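Local coordinates for mandelate racemase/muconate lactonizing enzyme (Jannaschia sp., PDB 4J3Z), which probably catalyses a metal-assisted reaction begun by proton abstraction, as other members of the enolase superfamily do, on a substrate that is not established, at residues Val316-Ala319 and Ala320-Leu324; Asp57-Arg61 and His62-Glu66. All blocks are in the same frame, centred on the assembly; numbering follows the deposited sequence.

Interaction 1: residues Val316-Ala319 and Ala320-Leu324; sequences VEWA and ANVHL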
loop_
_atom_site.group_PDB
_atom_site.type_symbol
_atom_site.label_atom_id
_atom_site.label_comp_id
_atom_site.label_asym_id
_atom_site.label_seq_id
_atom_site.Cartn_x
_atom_site.Cartn_y
_atom_site.Cartn_z
ATOM N N VAL D 316 43.669 7.765 2.897
ATOM C CA VAL D 316 42.958 8.920 3.437
ATOM C C VAL D 316 41.470 8.614 3.622
ATOM O O VAL D 316 40.946 8.763 4.733
ATOM C CB VAL D 316 43.202 10.223 2.640
ATOM C CG1 VAL D 316 42.438 11.372 3.273
ATOM C CG2 VAL D 316 44.688 10.566 2.617
ATOM N N GLU D 317 40.795 8.167 2.561
ATOM C CA GLU D 317 39.407 7.694 2.684
ATOM C C GLU D 317 39.277 6.560 3.715
ATOM O O GLU D 317 38.249 6.454 4.394
ATOM C CB GLU D 317 38.843 7.248 1.330
ATOM C CG GLU D 317 37.352 6.913 1.333
ATOM C CD GLU D 317 36.856 6.392 -0.009
ATOM O OE1 GLU D 317 37.241 5.270 -0.393
ATOM O OE2 GLU D 317 36.067 7.100 -0.686
ATOM N N TRP D 318 40.311 5.718 3.813
ATOM C CA TRP D 318 40.383 4.654 4.822
ATOM C C TRP D 318 40.345 5.220 6.231
ATOM O O TRP D 318 39.513 4.810 7.043
ATOM C CB TRP D 318 41.636 3.792 4.619
ATOM C CG TRP D 318 42.097 2.995 5.844
ATOM C CD1 TRP D 318 43.262 3.164 6.540
ATOM C CD2 TRP D 318 41.399 1.920 6.492
ATOM N NE1 TRP D 318 43.333 2.266 7.577
ATOM C CE2 TRP D 318 42.205 1.487 7.569
ATOM C CE3 TRP D 318 40.170 1.285 6.271
ATOM C CZ2 TRP D 318 41.828 0.448 8.416
ATOM C CZ3 TRP D 318 39.796 0.247 7.114
ATOM C CH2 TRP D 318 40.623 -0.159 8.175
ATOM N N ALA D 319 41.242 6.166 6.516
ATOM C CA ALA D 319 41.240 6.881 7.794
ATOM C C ALA D 319 39.853 7.434 8.088
ATOM O O ALA D 319 39.249 7.059 9.088
ATOM C CB ALA D 319 42.276 7.992 7.791
ATOM N N ALA D 320 39.350 8.292 7.193
ATOM C CA ALA D 320 38.021 8.910 7.306
ATOM C C ALA D 320 36.924 7.904 7.642
ATOM O O ALA D 320 36.089 8.176 8.503
ATOM C CB ALA D 320 37.678 9.669 6.027
ATOM N N ASN D 321 36.931 6.751 6.963
ATOM C CA ASN D 321 36.073 5.611 7.322
ATOM C C ASN D 321 36.253 5.208 8.767
ATOM O O ASN D 321 35.274 4.999 9.481
ATOM C CB ASN D 321 36.402 4.372 6.478
ATOM C CG ASN D 321 36.169 4.585 5.004
ATOM O OD1 ASN D 321 35.356 5.426 4.600
ATOM N ND2 ASN D 321 36.884 3.819 4.184
ATOM N N VAL D 322 37.510 5.075 9.188
ATOM C CA VAL D 322 37.808 4.498 10.493
ATOM C C VAL D 322 37.229 5.391 11.572
ATOM O O VAL D 322 36.573 4.903 12.487
ATOM C CB VAL D 322 39.321 4.235 10.686
ATOM C CG1 VAL D 322 39.706 4.189 12.162
ATOM C CG2 VAL D 322 39.720 2.953 9.978
ATOM N N HIS D 323 37.433 6.695 11.417
ATOM C CA HIS D 323 36.947 7.684 12.364
ATOM C C HIS D 323 35.426 7.764 12.422
ATOM O O HIS D 323 34.854 7.841 13.508
ATOM C CB HIS D 323 37.539 9.052 12.045
ATOM C CG HIS D 323 38.951 9.211 12.503
ATOM N ND1 HIS D 323 39.275 9.681 13.755
ATOM C CD2 HIS D 323 40.125 8.963 11.878
ATOM C CE1 HIS D 323 40.589 9.721 13.882
ATOM N NE2 HIS D 323 41.129 9.293 12.756
ATOM N N LEU D 324 34.770 7.765 11.263
ATOM C CA LEU D 324 33.311 7.676 11.224
ATOM C C LEU D 324 32.845 6.369 11.854
ATOM O O LEU D 324 31.807 6.326 12.523
ATOM C CB LEU D 324 32.791 7.804 9.791
ATOM C CG LEU D 324 31.350 7.398 9.461
ATOM C CD1 LEU D 324 30.338 8.204 10.248
ATOM C CD2 LEU D 324 31.077 7.517 7.966
#
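Trp318 and Val322 meet one turn apart on helix 315-327, one of the outer helices of the modified (beta/alpha)-barrel of the enolase-type C-terminal domain. The contact is local and fully buried.

The main side-chain contact is CH-pi. Val322 CG2 sits over one face of the indole, 3.6 Å from the centroid of the Trp318 six-membered ring and 10° off its normal. Its nearest ring atom is Trp318 CZ2. A chi1 of 159° sets Trp318 CG opposite the backbone N and turns the indole along the helix toward Val322. The indole is also held at its nitrogen, because NE1 bonds to Pro350 O. Replacing Trp318 with alanine would probably leave Val322 CG2 without its aromatic face and Pro350 O without its indole partner.

Alpha-helical backbone bonds join the same turns: Ala320 N to Val316 O at 3.0 Å, Val322 N to Trp318 O at 2.9 Å and His323 N to Ala319 O at 3.0 Å. Val322 N also has a weak i+3 bond to Ala319 O.

Polar side chains tie the helix to other parts of the chain. Glu317 OE2 bonds to Gly285 N. His323 uses both ring nitrogens: ND1 bonds to Trp115 N and NE2 to Leu365 O. The His323 ring also meets Ala319 O at its edge, near the ring plane, with CD2 3.5 Å from that oxygen.

Interaction 2: residues Asp57-Arg61 and His62-Glu66; sequences DVFTR and HMRGE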
loop_
_atom_site.group_PDB
_atom_site.type_symbol
_atom_site.label_atom_id
_atom_site.label_comp_id
_atom_site.label_asym_id
_atom_site.label_seq_id
_atom_site.Cartn_x
_atom_site.Cartn_y
_atom_site.Cartn_z
ATOM N N ASP D 57 37.449 23.724 -9.120
ATOM C CA ASP D 57 36.233 24.536 -9.301
ATOM C C ASP D 57 35.412 24.595 -8.009
ATOM O O ASP D 57 35.061 25.688 -7.558
ATOM C CB ASP D 57 35.392 23.998 -10.469
ATOM C CG ASP D 57 34.392 25.012 -11.004
ATOM O OD1 ASP D 57 33.438 25.364 -10.272
ATOM O OD2 ASP D 57 34.547 25.443 -12.175
ATOM N N VAL D 58 35.139 23.424 -7.414
ATOM C CA VAL D 58 34.296 23.293 -6.207
ATOM C C VAL D 58 34.888 24.042 -5.003
ATOM O O VAL D 58 34.173 24.749 -4.282
ATOM C CB VAL D 58 34.033 21.797 -5.855
ATOM C CG1 VAL D 58 33.388 21.631 -4.482
ATOM C CG2 VAL D 58 33.175 21.122 -6.927
ATOM N N PHE D 59 36.195 23.894 -4.807
ATOM C CA PHE D 59 36.919 24.558 -3.728
ATOM C C PHE D 59 36.879 26.080 -3.876
ATOM O O PHE D 59 36.472 26.796 -2.950
ATOM C CB PHE D 59 38.364 24.033 -3.692
ATOM C CG PHE D 59 39.270 24.768 -2.739
ATOM C CD1 PHE D 59 39.247 24.491 -1.373
ATOM C CD2 PHE D 59 40.163 25.729 -3.212
ATOM C CE1 PHE D 59 40.087 25.160 -0.498
ATOM C CE2 PHE D 59 41.005 26.407 -2.343
ATOM C CZ PHE D 59 40.967 26.122 -0.984
ATOM N N THR D 60 37.285 26.571 -5.044
ATOM C CA THR D 60 37.353 28.013 -5.319
ATOM C C THR D 60 35.975 28.683 -5.225
ATOM O O THR D 60 35.828 29.771 -4.647
ATOM C CB THR D 60 37.989 28.272 -6.705
ATOM O OG1 THR D 60 39.312 27.704 -6.737
ATOM C CG2 THR D 60 38.073 29.780 -7.025
ATOM N N ARG D 61 34.964 28.009 -5.766
ATOM C CA ARG D 61 33.635 28.594 -5.893
ATOM C C ARG D 61 32.793 28.593 -4.606
ATOM O O ARG D 61 31.882 29.409 -4.485
ATOM C CB ARG D 61 32.880 27.910 -7.030
ATOM C CG ARG D 61 31.732 28.721 -7.600
ATOM C CD ARG D 61 31.021 27.954 -8.700
ATOM N NE ARG D 61 31.904 27.659 -9.830
ATOM C CZ ARG D 61 32.213 28.519 -10.795
ATOM N NH1 ARG D 61 31.720 29.751 -10.789
ATOM N NH2 ARG D 61 33.025 28.145 -11.772
ATOM N N HIS D 62 33.099 27.697 -3.658
ATOM C CA HIS D 62 32.289 27.552 -2.434
ATOM C C HIS D 62 33.060 27.500 -1.113
ATOM O O HIS D 62 32.449 27.607 -0.046
ATOM C CB HIS D 62 31.445 26.271 -2.467
ATOM C CG HIS D 62 30.797 25.980 -3.781
ATOM N ND1 HIS D 62 29.687 26.661 -4.232
ATOM C CD2 HIS D 62 31.070 25.040 -4.715
ATOM C CE1 HIS D 62 29.323 26.170 -5.404
ATOM N NE2 HIS D 62 30.139 25.178 -5.714
ATOM N N MET D 63 34.370 27.281 -1.157
ATOM C CA MET D 63 35.076 26.878 0.066
ATOM C C MET D 63 36.194 27.795 0.525
ATOM O O MET D 63 36.350 28.021 1.721
ATOM C CB MET D 63 35.555 25.432 -0.048
ATOM C CG MET D 63 34.417 24.452 -0.283
ATOM S SD MET D 63 34.934 22.730 -0.305
ATOM C CE MET D 63 35.480 22.521 1.396
ATOM N N ARG D 64 36.966 28.335 -0.409
ATOM C CA ARG D 64 37.999 29.305 -0.058
ATOM C C ARG D 64 37.407 30.466 0.753
ATOM O O ARG D 64 36.297 30.926 0.470
ATOM C CB ARG D 64 38.667 29.829 -1.327
ATOM C CG ARG D 64 39.975 30.529 -1.058
ATOM C CD ARG D 64 40.732 30.849 -2.329
ATOM N NE ARG D 64 41.914 31.618 -1.966
ATOM C CZ ARG D 64 42.088 32.917 -2.187
ATOM N NH1 ARG D 64 41.171 33.629 -2.819
ATOM N NH2 ARG D 64 43.217 33.494 -1.797
ATOM N N GLY D 65 38.150 30.937 1.752
ATOM C CA GLY D 65 37.715 32.048 2.599
ATOM C C GLY D 65 36.657 31.680 3.629
ATOM O O GLY D 65 35.902 32.544 4.091
ATOM N N GLU D 66 36.604 30.402 4.009
ATOM C CA GLU D 66 35.556 29.933 4.910
ATOM C C GLU D 66 36.080 29.179 6.124
ATOM O O GLU D 66 36.973 28.334 6.017
ATOM C CB GLU D 66 34.533 29.077 4.147
ATOM C CG GLU D 66 33.185 28.932 4.839
ATOM C CD GLU D 66 32.449 30.255 5.015
ATOM O OE1 GLU D 66 32.134 30.926 4.005
ATOM O OE2 GLU D 66 32.174 30.622 6.173
HETATM O O HOH W 1 28.765 29.482 -3.595
#
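Phe59 O accepts two backbone bonds, from Met63 N at 2.8 Å and from Arg64 N at 3.0 Å. The two donors come from opposite faces of the carbonyl plane. The bond from His62 N to Val58 O is weak.

The apolar contacts are few. Phe59 CD1 lies 4.0 Å from Met63 CB, and the two side chains cross at about a right angle. Both also pack on Leu98 of helix 89-109 and Leu4 of strand 4-12. This is the C-terminal end of helix 48-62 in the N-terminal domain. Here the chain enters a type II beta turn from Met63 to Glu66, with Gly65 at positive phi.

Arg61 CB stands over the centre of the His62 ring, a CH-pi contact of 4.1 Å to the centroid. A water bridges Arg61 O and His62 ND1.

Charged groups meet along the helix. Arg61 grips Asp57 side-on, NE to OD1 at 2.8 Å and NH2 to OD2 at 3.1 Å. The bend at chi3 (-62°) turns the guanidinium back toward Asp57. Both partners also reach the second subunit: Arg61 NH1 bonds to Asn382 O of that subunit, and Asp57 OD2 to its Gly47 N.

In the fold
Interactions 1 and 2 belong to different parts of the enolase fold, interaction 1 to the C-terminal barrel domain and interaction 2 to the N-terminal domain. They do not touch. Their centres are 23 Å apart and their nearest atoms about 13 Å. Interaction 1 lies deep in the molecule, its centre about 9 Å from the centre of the chain. The centre of interaction 2 is about 25 Å from the centre of the chain. The three-stranded N-terminal sheet relates them: interaction 1 meets strand 36-41, and interaction 2 packs on strand 4-12. In this superfamily the active site lies between the two domains, so interaction 1 is probably the nearer to it. Interaction 2 faces the second subunit.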